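Local atomic coordinates of FKBO (PDB entry 4BPS), a protein that hydrolyses chorismate to a dihydroxycyclohexadiene carboxylic acid and pyruvate, a step in the biosynthesis of the immunosuppressants FK506 and FK520. Residues Thr49-Val54 / Pro58-His63; Thr146-Gly151 / Tyr155-Val160; Ala266-Ala271 / Ala314-Ser319. One frame throughout, in Å; residues are numbered along the deposited sequence.

Contact 1. Residues Thr49-Val54 / Pro58-His63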
ATOM      1  N   THR A  49      12.783   8.133   9.316  1.00  5.56           N
ATOM      2  CA  THR A  49      14.210   8.157   9.009  1.00  5.67           C
ATOM      3  C   THR A  49      14.373   8.431   7.511  1.00  5.85           C
ATOM      4  O   THR A  49      13.393   8.508   6.762  1.00  6.65           O
ATOM      5  CB  THR A  49      14.898   6.806   9.327  1.00  6.05           C
ATOM      6  OG1 THR A  49      14.389   5.789   8.449  1.00  6.28           O
ATOM      7  CG2 THR A  49      14.689   6.371  10.754  1.00  6.82           C
ATOM      8  N   ASP A  50      15.627   8.519   7.077  1.00  5.63           N
ATOM      9  CA  ASP A  50      15.911   8.498   5.644  1.00  6.10           C
ATOM     10  C   ASP A  50      15.714   7.086   5.089  1.00  5.61           C
ATOM     11  O   ASP A  50      15.361   6.149   5.813  1.00  5.83           O
ATOM     12  CB  ASP A  50      17.324   9.060   5.316  1.00  7.25           C
ATOM     13  CG  ASP A  50      18.487   8.113   5.694  1.00  8.06           C
ATOM     14  OD1 ASP A  50      18.281   7.064   6.349  1.00  8.87           O
ATOM     15  OD2 ASP A  50      19.638   8.454   5.331  1.00  9.40           O
ATOM     16  N   VAL A  51      15.882   6.962   3.778  1.00  5.74           N
ATOM     17  CA  VAL A  51      15.869   5.664   3.113  1.00  5.78           C
ATOM     18  C   VAL A  51      17.325   5.236   2.927  1.00  6.26           C
ATOM     19  O   VAL A  51      18.171   6.045   2.486  1.00  7.55           O
ATOM     20  CB  VAL A  51      15.195   5.766   1.749  1.00  7.89           C
ATOM     21  CG1 VAL A  51      15.306   4.469   1.000  1.00 10.29           C
ATOM     22  CG2 VAL A  51      13.736   6.188   1.900  1.00  7.64           C
ATOM     23  N   SER A  52      17.629   3.971   3.217  1.00  6.56           N
ATOM     24  CA  SER A  52      18.996   3.486   3.061  1.00  6.97           C
ATOM     25  C   SER A  52      18.949   1.999   2.763  1.00  6.24           C
ATOM     26  O   SER A  52      17.887   1.375   2.826  1.00  7.08           O
ATOM     27  CB  SER A  52      19.821   3.745   4.338  1.00  8.35           C
ATOM     28  OG  SER A  52      19.332   2.974   5.404  1.00  9.22           O
ATOM     29  N   LEU A  53      20.112   1.438   2.442  1.00  6.67           N
ATOM     30  CA  LEU A  53      20.297  -0.011   2.371  1.00  7.45           C
ATOM     31  C   LEU A  53      20.957  -0.497   3.654  1.00  8.95           C
ATOM     32  O   LEU A  53      21.965   0.064   4.106  1.00 10.10           O
ATOM     33  CB  LEU A  53      21.198  -0.389   1.199  1.00  7.82           C
ATOM     34  CG  LEU A  53      20.653  -0.119  -0.191  1.00  8.45           C
ATOM     35  CD1 LEU A  53      21.750  -0.334  -1.219  1.00  9.79           C
ATOM     36  CD2 LEU A  53      19.454  -1.027  -0.548  1.00  8.11           C
ATOM     37  N   VAL A  54      20.387  -1.548   4.227  1.00  9.91           N
ATOM     38  CA  VAL A  54      21.012  -2.238   5.350  1.00 12.55           C
ATOM     39  C   VAL A  54      21.321  -3.650   4.884  1.00 14.32           C
ATOM     40  O   VAL A  54      20.403  -4.453   4.670  1.00 13.33           O
ATOM     41  CB  VAL A  54      20.085  -2.244   6.548  1.00 15.34           C
ATOM     42  CG1 VAL A  54      20.703  -3.046   7.715  1.00 16.72           C
ATOM     43  CG2 VAL A  54      19.795  -0.811   6.953  1.00 17.69           C
ATOM     44  N   PRO A  58      16.626  -2.476   1.326  1.00  6.38           N
ATOM     45  CA  PRO A  58      16.079  -1.133   1.528  1.00  6.29           C
ATOM     46  C   PRO A  58      15.312  -1.064   2.835  1.00  6.47           C
ATOM     47  O   PRO A  58      14.550  -1.991   3.159  1.00  7.54           O
ATOM     48  CB  PRO A  58      15.122  -0.960   0.350  1.00  7.95           C
ATOM     49  CG  PRO A  58      15.633  -1.847  -0.698  1.00  8.32           C
ATOM     50  CD  PRO A  58      16.264  -3.020   0.011  1.00  7.44           C
ATOM     51  N   ARG A  59      15.460   0.057   3.537  1.00  6.15           N
ATOM     52  CA  ARG A  59      14.777   0.255   4.794  1.00  7.36           C
ATOM     53  C   ARG A  59      14.417   1.713   5.001  1.00  6.45           C
ATOM     54  O   ARG A  59      15.192   2.604   4.635  1.00  7.74           O
ATOM     55  CB  ARG A  59      15.713  -0.202   5.928  1.00 12.86           C
ATOM     56  CG  ARG A  59      15.251   0.082   7.324  1.00 21.27           C
ATOM     57  CD  ARG A  59      15.921   1.355   7.832  1.00 28.24           C
ATOM     58  NE  ARG A  59      15.500   1.689   9.183  1.00 33.55           N
ATOM     59  CZ  ARG A  59      16.150   2.535   9.973  1.00 37.39           C
ATOM     60  NH1 ARG A  59      17.266   3.119   9.552  1.00 37.26           N
ATOM     61  NH2 ARG A  59      15.695   2.773  11.198  1.00 39.24           N
ATOM     62  N   THR A  60      13.266   1.956   5.616  1.00  5.54           N
ATOM     63  CA  THR A  60      12.975   3.276   6.139  1.00  5.36           C
ATOM     64  C   THR A  60      11.948   3.123   7.252  1.00  5.27           C
ATOM     65  O   THR A  60      11.307   2.084   7.371  1.00  5.82           O
ATOM     66  CB  THR A  60      12.462   4.236   5.046  1.00  5.72           C
ATOM     67  OG1 THR A  60      12.622   5.600   5.469  1.00  5.66           O
ATOM     68  CG2 THR A  60      10.993   4.017   4.705  1.00  6.21           C
ATOM     69  N   ALA A  61      11.787   4.175   8.057  1.00  5.02           N
ATOM     70  CA  ALA A  61      10.765   4.225   9.079  1.00  5.18           C
ATOM     71  C   ALA A  61       9.741   5.274   8.707  1.00  4.82           C
ATOM     72  O   ALA A  61      10.110   6.374   8.268  1.00  5.28           O
ATOM     73  CB  ALA A  61      11.377   4.548  10.433  1.00  6.27           C
ATOM     74  N   VAL A  62       8.463   4.938   8.890  1.00  4.83           N
ATOM     75  CA  VAL A  62       7.386   5.894   8.644  1.00  5.45           C
ATOM     76  C   VAL A  62       6.587   6.110   9.919  1.00  5.03           C
ATOM     77  O   VAL A  62       6.464   5.210  10.769  1.00  5.60           O
ATOM     78  CB  VAL A  62       6.453   5.424   7.475  1.00  5.78           C
ATOM     79  CG1 VAL A  62       7.200   5.497   6.148  1.00  6.57           C
ATOM     80  CG2 VAL A  62       5.893   4.002   7.733  1.00  5.80           C
ATOM     81  N   HIS A  63       6.086   7.325  10.057  1.00  5.35           N
ATOM     82  CA  HIS A  63       5.438   7.749  11.301  1.00  5.22           C
ATOM     83  C   HIS A  63       3.931   7.497  11.196  1.00  5.45           C
ATOM     84  O   HIS A  63       3.123   8.418  11.055  1.00  6.16           O
ATOM     85  CB  HIS A  63       5.777   9.205  11.592  1.00  6.18           C
ATOM     86  CG  HIS A  63       5.400   9.660  12.970  1.00  6.16           C
ATOM     87  ND1 HIS A  63       5.865  10.834  13.511  1.00  6.43           N
ATOM     88  CD2 HIS A  63       4.581   9.104  13.903  1.00  5.98           C
ATOM     89  CE1 HIS A  63       5.363  10.975  14.725  1.00  6.63           C
ATOM     90  NE2 HIS A  63       4.579   9.941  14.987  1.00  6.26           N
TER
HETATM   91  O   HOH W   1      17.285   4.185   6.760  1.00 11.72           O
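Ser52 and Arg59 face each other as an antiparallel hydrogen-bonded pair. Ser52 N donates to Arg59 O (3.1 Å), and Arg59 N returns a bond to Ser52 O (2.9 Å). Next to them, Leu53 and Pro58 form a non-hydrogen-bonded pair whose side chains lie side by side and point the same way, with Leu53 CD2 3.8 Å from Pro58 CD. Toward Thr49 the pairing changes: three residues on the first segment match two on the second, and side-chain hydroxyls supply most of the bonding, beside a weak backbone bond from Thr49 N to Ala61 O. Thr60 OG1, anti to its own backbone N (chi1 -160°), reaches Asp50 O at 2.8 Å from well above the carbonyl plane, whereas Thr49 OG1 meets the same oxygen in the plane, on a lone pair. Thr49 OG1 also accepts from Ala61 N at 3.1 Å, which joins the two segments through a hydroxyl.

The closely packed side carries Val51, Leu53, Pro58 and Thr60. Val51 CG2 rests on the hydroxyl end of Thr60, and strands 90-94 and 98-105 press on this group through Ala91 and Val102. The other side is looser and wetter. Here Arg59 bends at chi2 (-98°); the Arg59 and Thr49 side chains cross at about a right angle, and Thr49 OG1 lies 4.0 Å above the centre of one guanidinium face; the charge itself is met by Glu43. A water sits 2.7 Å from Ser52 OG and takes a weak bond from Arg59 NH1, while Val54 and Asp50 are exposed. Together, strands 52-54 and 57-62 make a beta hairpin, its shorter arm forming the outer edge of a five-stranded mixed sheet.

Contact 2. Residues Thr146-Gly151 / Tyr155-Val160. With 3EB (3-(2-carboxyethyl)benzoic acid), chain B.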
ATOM      1  N   THR A 146      -4.226  17.859   6.154  1.00  6.91           N
ATOM      2  CA  THR A 146      -3.856  19.250   6.413  1.00  7.02           C
ATOM      3  C   THR A 146      -3.920  20.045   5.107  1.00  6.54           C
ATOM      4  O   THR A 146      -3.962  19.472   4.022  1.00  6.81           O
ATOM      5  CB  THR A 146      -2.426  19.393   7.008  1.00  7.56           C
ATOM      6  OG1 THR A 146      -1.440  19.019   6.040  1.00  7.36           O
ATOM      7  CG2 THR A 146      -2.248  18.593   8.296  1.00  8.72           C
ATOM      8  N   THR A 147      -3.919  21.366   5.238  1.00  7.59           N
ATOM      9  CA  THR A 147      -3.904  22.255   4.084  1.00  8.00           C
ATOM     10  C   THR A 147      -2.475  22.690   3.799  1.00  8.21           C
ATOM     11  O   THR A 147      -1.772  23.131   4.711  1.00  9.09           O
ATOM     12  CB  THR A 147      -4.777  23.474   4.366  1.00  9.30           C
ATOM     13  OG1 THR A 147      -6.077  23.037   4.783  1.00 10.13           O
ATOM     14  CG2 THR A 147      -4.911  24.338   3.148  1.00 10.12           C
ATOM     15  N   ASN A 148      -2.028  22.551   2.551  1.00  7.04           N
ATOM     16  CA  ASN A 148      -0.655  22.913   2.206  1.00  7.32           C
ATOM     17  C   ASN A 148      -0.479  24.444   2.107  1.00  7.52           C
ATOM     18  O   ASN A 148      -1.430  25.202   2.340  1.00  7.93           O
ATOM     19  CB  ASN A 148      -0.197  22.166   0.942  1.00  7.59           C
ATOM     20  CG  ASN A 148      -0.757  22.746  -0.342  1.00  7.28           C
ATOM     21  OD1 ASN A 148      -1.408  23.782  -0.344  1.00  6.21           O
ATOM     22  ND2 ASN A 148      -0.457  22.096  -1.452  1.00  8.30           N
ATOM     23  N   ALA A 149       0.744  24.881   1.810  1.00  7.97           N
ATOM     24  CA  ALA A 149       1.043  26.322   1.791  1.00  8.28           C
ATOM     25  C   ALA A 149       0.309  27.036   0.669  1.00  7.95           C
ATOM     26  O   ALA A 149       0.123  28.251   0.741  1.00  8.86           O
ATOM     27  CB  ALA A 149       2.532  26.539   1.638  1.00  9.68           C
ATOM     28  N   ASP A 150      -0.099  26.295  -0.349  1.00  7.30           N
ATOM     29  CA  ASP A 150      -0.825  26.847  -1.472  0.61  7.77           C
ATOM     30  C   ASP A 150      -2.340  26.852  -1.260  1.00  6.22           C
ATOM     31  O   ASP A 150      -3.072  27.262  -2.152  1.00  6.73           O
ATOM     32  CB  ASP A 150      -0.437  26.103  -2.742  0.61 11.28           C
ATOM     33  CG  ASP A 150       1.037  26.268  -3.079  0.61 16.34           C
ATOM     34  OD1 ASP A 150       1.695  27.180  -2.523  0.61 17.17           O
ATOM     35  OD2 ASP A 150       1.539  25.501  -3.920  0.61 18.58           O
ATOM     36  N   GLY A 151      -2.796  26.410  -0.087  1.00  6.30           N
ATOM     37  CA  GLY A 151      -4.217  26.400   0.224  1.00  6.58           C
ATOM     38  C   GLY A 151      -4.992  25.153  -0.187  1.00  5.72           C
ATOM     39  O   GLY A 151      -6.232  25.190  -0.140  1.00  6.23           O
ATOM     40  N   TYR A 155      -3.669  15.639   0.550  1.00  4.64           N
ATOM     41  CA  TYR A 155      -3.982  14.455  -0.264  1.00  4.90           C
ATOM     42  C   TYR A 155      -4.221  14.844  -1.725  1.00  4.70           C
ATOM     43  O   TYR A 155      -3.821  14.124  -2.638  1.00  4.86           O
ATOM     44  CB  TYR A 155      -5.227  13.749   0.264  1.00  5.26           C
ATOM     45  CG  TYR A 155      -5.583  12.513  -0.542  1.00  4.91           C
ATOM     46  CD1 TYR A 155      -4.708  11.427  -0.640  1.00  5.12           C
ATOM     47  CD2 TYR A 155      -6.773  12.438  -1.247  1.00  5.11           C
ATOM     48  CE1 TYR A 155      -5.022  10.322  -1.388  1.00  5.01           C
ATOM     49  CE2 TYR A 155      -7.116  11.324  -1.974  1.00  5.23           C
ATOM     50  CZ  TYR A 155      -6.236  10.268  -2.055  1.00  5.08           C
ATOM     51  OH  TYR A 155      -6.589   9.170  -2.804  1.00  5.48           O
ATOM     52  N   ARG A 156      -4.913  15.959  -1.932  1.00  4.81           N
ATOM     53  CA  ARG A 156      -5.236  16.410  -3.281  1.00  5.02           C
ATOM     54  C   ARG A 156      -3.966  16.849  -4.020  1.00  5.14           C
ATOM     55  O   ARG A 156      -3.801  16.563  -5.214  1.00  5.39           O
ATOM     56  CB  ARG A 156      -6.270  17.520  -3.244  1.00  5.67           C
ATOM     57  CG  ARG A 156      -7.587  17.050  -2.668  1.00  6.31           C
ATOM     58  CD  ARG A 156      -8.517  18.218  -2.348  1.00  6.78           C
ATOM     59  NE  ARG A 156      -9.690  17.748  -1.604  1.00  7.88           N
ATOM     60  CZ  ARG A 156     -10.871  17.486  -2.149  1.00  8.06           C
ATOM     61  NH1 ARG A 156     -11.087  17.696  -3.448  1.00  8.50           N
ATOM     62  NH2 ARG A 156     -11.866  17.039  -1.392  1.00  9.50           N
ATOM     63  N   ASP A 157      -3.068  17.524  -3.313  1.00  5.45           N
ATOM     64  CA  ASP A 157      -1.769  17.951  -3.848  1.00  5.55           C
ATOM     65  C   ASP A 157      -0.949  16.718  -4.267  1.00  5.33           C
ATOM     66  O   ASP A 157      -0.394  16.647  -5.375  1.00  5.76           O
ATOM     67  CB  ASP A 157      -1.106  18.733  -2.707  1.00  5.76           C
ATOM     68  CG  ASP A 157       0.197  19.437  -3.067  1.00  6.33           C
ATOM     69  OD1 ASP A 157       0.444  19.795  -4.241  1.00  7.16           O
ATOM     70  OD2 ASP A 157       0.940  19.674  -2.094  1.00  6.38           O
ATOM     71  N   PHE A 158      -0.914  15.710  -3.390  1.00  5.04           N
ATOM     72  CA  PHE A 158      -0.290  14.427  -3.707  1.00  5.10           C
ATOM     73  C   PHE A 158      -0.925  13.795  -4.960  1.00  4.89           C
ATOM     74  O   PHE A 158      -0.213  13.310  -5.841  1.00  5.46           O
ATOM     75  CB  PHE A 158      -0.420  13.503  -2.480  1.00  5.19           C
ATOM     76  CG  PHE A 158      -0.279  12.044  -2.811  1.00  4.92           C
ATOM     77  CD1 PHE A 158       0.972  11.489  -3.093  1.00  5.42           C
ATOM     78  CD2 PHE A 158      -1.391  11.223  -2.880  1.00  5.90           C
ATOM     79  CE1 PHE A 158       1.101  10.156  -3.450  1.00  5.80           C
ATOM     80  CE2 PHE A 158      -1.259   9.881  -3.220  1.00  6.18           C
ATOM     81  CZ  PHE A 158      -0.015   9.357  -3.517  1.00  6.12           C
ATOM     82  N   CYS A 159      -2.260  13.783  -5.036  1.00  5.08           N
ATOM     83  CA  CYS A 159      -2.911  13.191  -6.198  1.00  4.94           C
ATOM     84  C   CYS A 159      -2.545  13.919  -7.487  1.00  4.91           C
ATOM     85  O   CYS A 159      -2.416  13.276  -8.535  1.00  5.46           O
ATOM     86  CB  CYS A 159      -4.437  13.175  -6.031  1.00  5.38           C
ATOM     87  SG  CYS A 159      -5.060  11.849  -4.936  1.00  5.82           S
ATOM     88  N   VAL A 160      -2.444  15.258  -7.445  1.00  4.96           N
ATOM     89  CA  VAL A 160      -2.015  16.014  -8.620  1.00  5.60           C
ATOM     90  C   VAL A 160      -0.637  15.506  -9.075  1.00  5.53           C
ATOM     91  O   VAL A 160      -0.417  15.244 -10.267  1.00  6.36           O
ATOM     92  CB  VAL A 160      -1.962  17.532  -8.325  1.00  7.12           C
ATOM     93  CG1 VAL A 160      -1.246  18.286  -9.441  1.00  8.24           C
ATOM     94  CG2 VAL A 160      -3.376  18.086  -8.124  1.00  7.50           C
TER
HETATM   95  C   3EB B1345     -10.681   5.243  -1.560  1.00  5.35           C
HETATM   96  O   3EB B1345     -10.618   6.167  -2.378  1.00  5.73           O
HETATM   97  CA  3EB B1345     -10.129   5.372  -0.168  1.00  5.53           C
HETATM   98  OAB 3EB B1345      -4.689   7.439  -3.069  1.00  5.47           O
HETATM   99  OAD 3EB B1345      -3.404   5.633  -3.162  1.00  5.49           O
HETATM  100  CAE 3EB B1345      -7.524   3.938  -0.831  1.00  5.28           C
HETATM  101  CAF 3EB B1345      -6.443   3.300  -1.426  1.00  4.97           C
HETATM  102  CAG 3EB B1345      -7.618   5.330  -0.840  1.00  4.77           C
HETATM  103  CAH 3EB B1345      -5.437   4.038  -2.027  1.00  5.00           C
HETATM  104  CAL 3EB B1345      -4.479   6.241  -2.791  1.00  5.09           C
HETATM  105  CAM 3EB B1345      -6.606   6.057  -1.468  1.00  4.86           C
HETATM  106  CAN 3EB B1345      -5.523   5.425  -2.079  1.00  5.07           C
HETATM  107  OXT 3EB B1345     -11.276   4.129  -1.822  1.00  5.69           O
HETATM  108  C2  3EB B1345      -8.753   6.070  -0.150  1.00  5.40           C
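Asp157 OD2 is gripped by two donors, Asn148 ND2 at 2.9 Å and the backbone N of Tyr111. The contact ties a type I beta turn, Asn148 to Gly151, to the first turns of helix 154-169 in the YjgF-like N-terminal part of the protein. Amide and carboxylate stand almost perpendicular, their planes 85° apart: OD2 lies in the plane of the Asn148 amide, yet ND2 approaches from above the carboxylate. With CG anti to the backbone N (chi1 -173°), Asp157 extends from the helix toward the turn, and its OD1 takes a weak bond from Ala112 N at the start of helix 112-129. The Asn148 amide is held at both ends, since its OD1 accepts from Leu152 N and, weakly, from Asp150 N at 2.8 Å, which fixes its rotation. Replacing Asp157 by an alanine would probably leave the buried Asn148 ND2 and Tyr111 N without their acceptor and let the turn shift against the helix. Two residues earlier, the same helix sends Tyr155 away from the turn into the ligand pocket, where its OH donates to OAB of the bound 3-(2-carboxyethyl)benzoic acid at 2.6 Å, with OAB at the edge of the tyrosine ring, in its plane.

Contact 3. Residues Ala266-Ala271 / Ala314-Ser319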
ATOM      1  N   ALA A 266     -15.949  -1.645   4.931  1.00  5.56           N
ATOM      2  CA  ALA A 266     -14.595  -1.865   4.430  1.00  5.54           C
ATOM      3  C   ALA A 266     -14.329  -3.360   4.300  1.00  5.40           C
ATOM      4  O   ALA A 266     -13.807  -3.836   3.287  1.00  5.62           O
ATOM      5  CB  ALA A 266     -13.572  -1.207   5.351  1.00  6.34           C
ATOM      6  N   LEU A 267     -14.665  -4.125   5.340  1.00  5.56           N
ATOM      7  CA  LEU A 267     -14.477  -5.572   5.303  1.00  5.74           C
ATOM      8  C   LEU A 267     -15.372  -6.209   4.233  1.00  5.29           C
ATOM      9  O   LEU A 267     -14.950  -7.133   3.550  1.00  5.35           O
ATOM     10  CB  LEU A 267     -14.728  -6.152   6.687  1.00  6.57           C
ATOM     11  CG  LEU A 267     -13.648  -5.816   7.722  1.00  7.17           C
ATOM     12  CD1 LEU A 267     -14.157  -6.146   9.138  1.00  8.29           C
ATOM     13  CD2 LEU A 267     -12.374  -6.560   7.424  1.00  9.21           C
ATOM     14  N   ASP A 268     -16.618  -5.729   4.104  1.00  5.36           N
ATOM     15  CA  ASP A 268     -17.487  -6.204   3.027  1.00  5.72           C
ATOM     16  C   ASP A 268     -16.854  -5.953   1.660  1.00  5.09           C
ATOM     17  O   ASP A 268     -16.926  -6.807   0.773  1.00  5.81           O
ATOM     18  CB  ASP A 268     -18.847  -5.495   3.024  1.00  6.59           C
ATOM     19  CG  ASP A 268     -19.731  -5.825   4.200  1.00  8.12           C
ATOM     20  OD1 ASP A 268     -19.476  -6.794   4.935  1.00  8.16           O
ATOM     21  OD2 ASP A 268     -20.725  -5.064   4.356  1.00  9.54           O
ATOM     22  N   ASN A 269     -16.265  -4.769   1.473  1.00  5.06           N
ATOM     23  CA  ASN A 269     -15.637  -4.449   0.194  1.00  5.28           C
ATOM     24  C   ASN A 269     -14.444  -5.371  -0.058  1.00  5.15           C
ATOM     25  O   ASN A 269     -14.244  -5.876  -1.179  1.00  5.70           O
ATOM     26  CB  ASN A 269     -15.177  -2.996   0.177  1.00  5.62           C
ATOM     27  CG  ASN A 269     -16.307  -2.024  -0.182  1.00  6.65           C
ATOM     28  OD1 ASN A 269     -17.180  -2.350  -0.982  1.00  8.80           O
ATOM     29  ND2 ASN A 269     -16.235  -0.795   0.340  1.00  6.69           N
HETATM   30  N   MSE A 270     -13.643  -5.640   0.973  1.00  5.41           N
HETATM   31  CA  MSE A 270     -12.526  -6.556   0.827  0.68  5.78           C
HETATM   32  C   MSE A 270     -13.031  -7.949   0.433  1.00  5.92           C
HETATM   33  O   MSE A 270     -12.465  -8.585  -0.458  1.00  5.89           O
HETATM   34  CB  MSE A 270     -11.745  -6.589   2.143  0.68  5.82           C
HETATM   35  CG  MSE A 270     -10.625  -7.604   2.175  0.68  5.85           C
HETATM   36 SE   MSE A 270      -9.546  -7.508   3.801  0.68  5.99          SE
HETATM   37  CE  MSE A 270      -8.331  -6.079   3.277  0.68  6.69           C
ATOM     38  N   ALA A 271     -14.097  -8.416   1.091  1.00  5.78           N
ATOM     39  CA  ALA A 271     -14.649  -9.740   0.773  1.00  5.96           C
ATOM     40  C   ALA A 271     -15.167  -9.776  -0.652  1.00  5.83           C
ATOM     41  O   ALA A 271     -15.014 -10.782  -1.340  1.00  6.51           O
ATOM     42  CB  ALA A 271     -15.747 -10.114   1.755  1.00  6.65           C
ATOM     43  N   ALA A 314     -11.795  -8.579  14.731  1.00  9.36           N
ATOM     44  CA  ALA A 314     -11.594  -9.883  15.344  1.00 10.29           C
ATOM     45  C   ALA A 314     -12.811 -10.798  15.155  1.00  9.40           C
ATOM     46  O   ALA A 314     -12.678 -12.022  15.196  1.00  9.72           O
ATOM     47  CB  ALA A 314     -11.279  -9.736  16.812  1.00 11.35           C
ATOM     48  N   ALA A 315     -14.000 -10.230  14.963  1.00  8.39           N
ATOM     49  CA  ALA A 315     -15.171 -11.042  14.738  1.00  8.95           C
ATOM     50  C   ALA A 315     -15.241 -11.590  13.315  1.00  9.42           C
ATOM     51  O   ALA A 315     -16.040 -12.492  13.055  1.00 12.29           O
ATOM     52  CB  ALA A 315     -16.438 -10.225  15.032  1.00  9.94           C
ATOM     53  N   ARG A 316     -14.462 -11.019  12.389  1.00  7.88           N
ATOM     54  CA  ARG A 316     -14.533 -11.467  11.000  1.00  8.24           C
ATOM     55  C   ARG A 316     -13.240 -12.047  10.447  1.00  7.93           C
ATOM     56  O   ARG A 316     -13.301 -12.928   9.593  1.00  9.31           O
ATOM     57  CB  ARG A 316     -15.033 -10.332  10.110  1.00  8.66           C
ATOM     58  CG  ARG A 316     -16.513  -9.995  10.442  1.00  9.05           C
ATOM     59  CD  ARG A 316     -17.097  -8.854   9.637  1.00  9.30           C
ATOM     60  NE  ARG A 316     -17.186  -9.170   8.216  1.00  8.51           N
ATOM     61  CZ  ARG A 316     -17.646  -8.319   7.306  1.00  8.51           C
ATOM     62  NH1 ARG A 316     -18.014  -7.080   7.670  1.00  8.17           N
ATOM     63  NH2 ARG A 316     -17.675  -8.675   6.032  1.00  9.23           N
ATOM     64  N   LEU A 317     -12.083 -11.564  10.916  1.00  7.47           N
ATOM     65  CA  LEU A 317     -10.796 -12.047  10.424  1.00  7.33           C
ATOM     66  C   LEU A 317     -10.408 -13.358  11.110  1.00  7.20           C
ATOM     67  O   LEU A 317     -10.934 -13.691  12.170  1.00  8.61           O
ATOM     68  CB  LEU A 317      -9.703 -10.996  10.668  1.00  7.53           C
ATOM     69  CG  LEU A 317      -9.942  -9.659   9.969  1.00  8.44           C
ATOM     70  CD1 LEU A 317      -8.849  -8.686  10.356  1.00  9.57           C
ATOM     71  CD2 LEU A 317     -10.065  -9.802   8.445  1.00  9.28           C
ATOM     72  N   SER A 318      -9.490 -14.106  10.515  1.00  7.44           N
ATOM     73  CA  SER A 318      -9.059 -15.338  11.145  1.00  8.46           C
ATOM     74  C   SER A 318      -8.277 -15.036  12.411  1.00  8.78           C
ATOM     75  O   SER A 318      -7.486 -14.074  12.441  1.00  9.09           O
ATOM     76  CB  SER A 318      -8.188 -16.131  10.187  1.00  9.74           C
ATOM     77  OG  SER A 318      -7.617 -17.262  10.852  1.00 11.66           O
ATOM     78  N   SER A 319      -8.436 -15.889  13.423  1.00  9.49           N
ATOM     79  CA  SER A 319      -7.695 -15.692  14.666  1.00 11.31           C
ATOM     80  C   SER A 319      -6.188 -15.865  14.471  1.00 10.90           C
ATOM     81  O   SER A 319      -5.393 -15.377  15.285  1.00 13.17           O
ATOM     82  CB  SER A 319      -8.168 -16.657  15.744  1.00 13.63           C
ATOM     83  OG  SER A 319      -7.809 -17.994  15.444  1.00 14.31           O
TER
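Arg316 and Leu267 come at each other from opposite directions, and the guanidinium lays one face on the leucine. Leu267 CB sits 3.5 Å above that plane, offset toward the rim and nearest to Arg316 NH1, while Leu267 CD1 touches CD farther back along the arginine chain. A bend at chi3 (65°) in an otherwise extended Arg316 side chain turns the flat group into this position. Asp268 lies at the guanidinium edge. Asp268 OD1 accepts from Arg316 NH2 at 2.8 Å, nearly along the carboxylate C-O direction, and weakly from Arg316 NH1 at 3.1 Å. The two planes are inclined by 51°, and a single carboxylate oxygen takes both bonds of this salt bridge. The stronger acidic partner of NH1 is Glu264, one turn earlier on the helix, and the arginine charge is probably shared between the two carboxylates. On the inner side Leu267 and Leu317 cross at about a right angle, their CD2 methyls 4.1 Å apart, and Leu317 continues onto Leu296 of strand 296-300. Helix 259-274 is thereby joined to the loop following helix 306-314, which belongs to the beta-alpha-beta crossover linking parallel strands 296-300 and 323-327.

How the contacts relate
The three contacts follow one another along the chain and do not touch. Contact 1 and contact 2 have centres about 24 Å apart, and each lies more than 30 Å, centre to centre, from contact 3; contacts 1 and 3 fall on opposite sides of the chain's centre. Contact 2 alone reaches the bound ligand directly, through Tyr155, a substrate-binding residue; Arg162, Tyr215 and Arg228 complete the polar grip on the ligand. Contact 3 stands behind the other side of the site: the side chain of Leu267 is about 10 Å from that of Glu338, the proton acceptor. The 49-54/58-63 hairpin is plain sheet structure remote from the pocket.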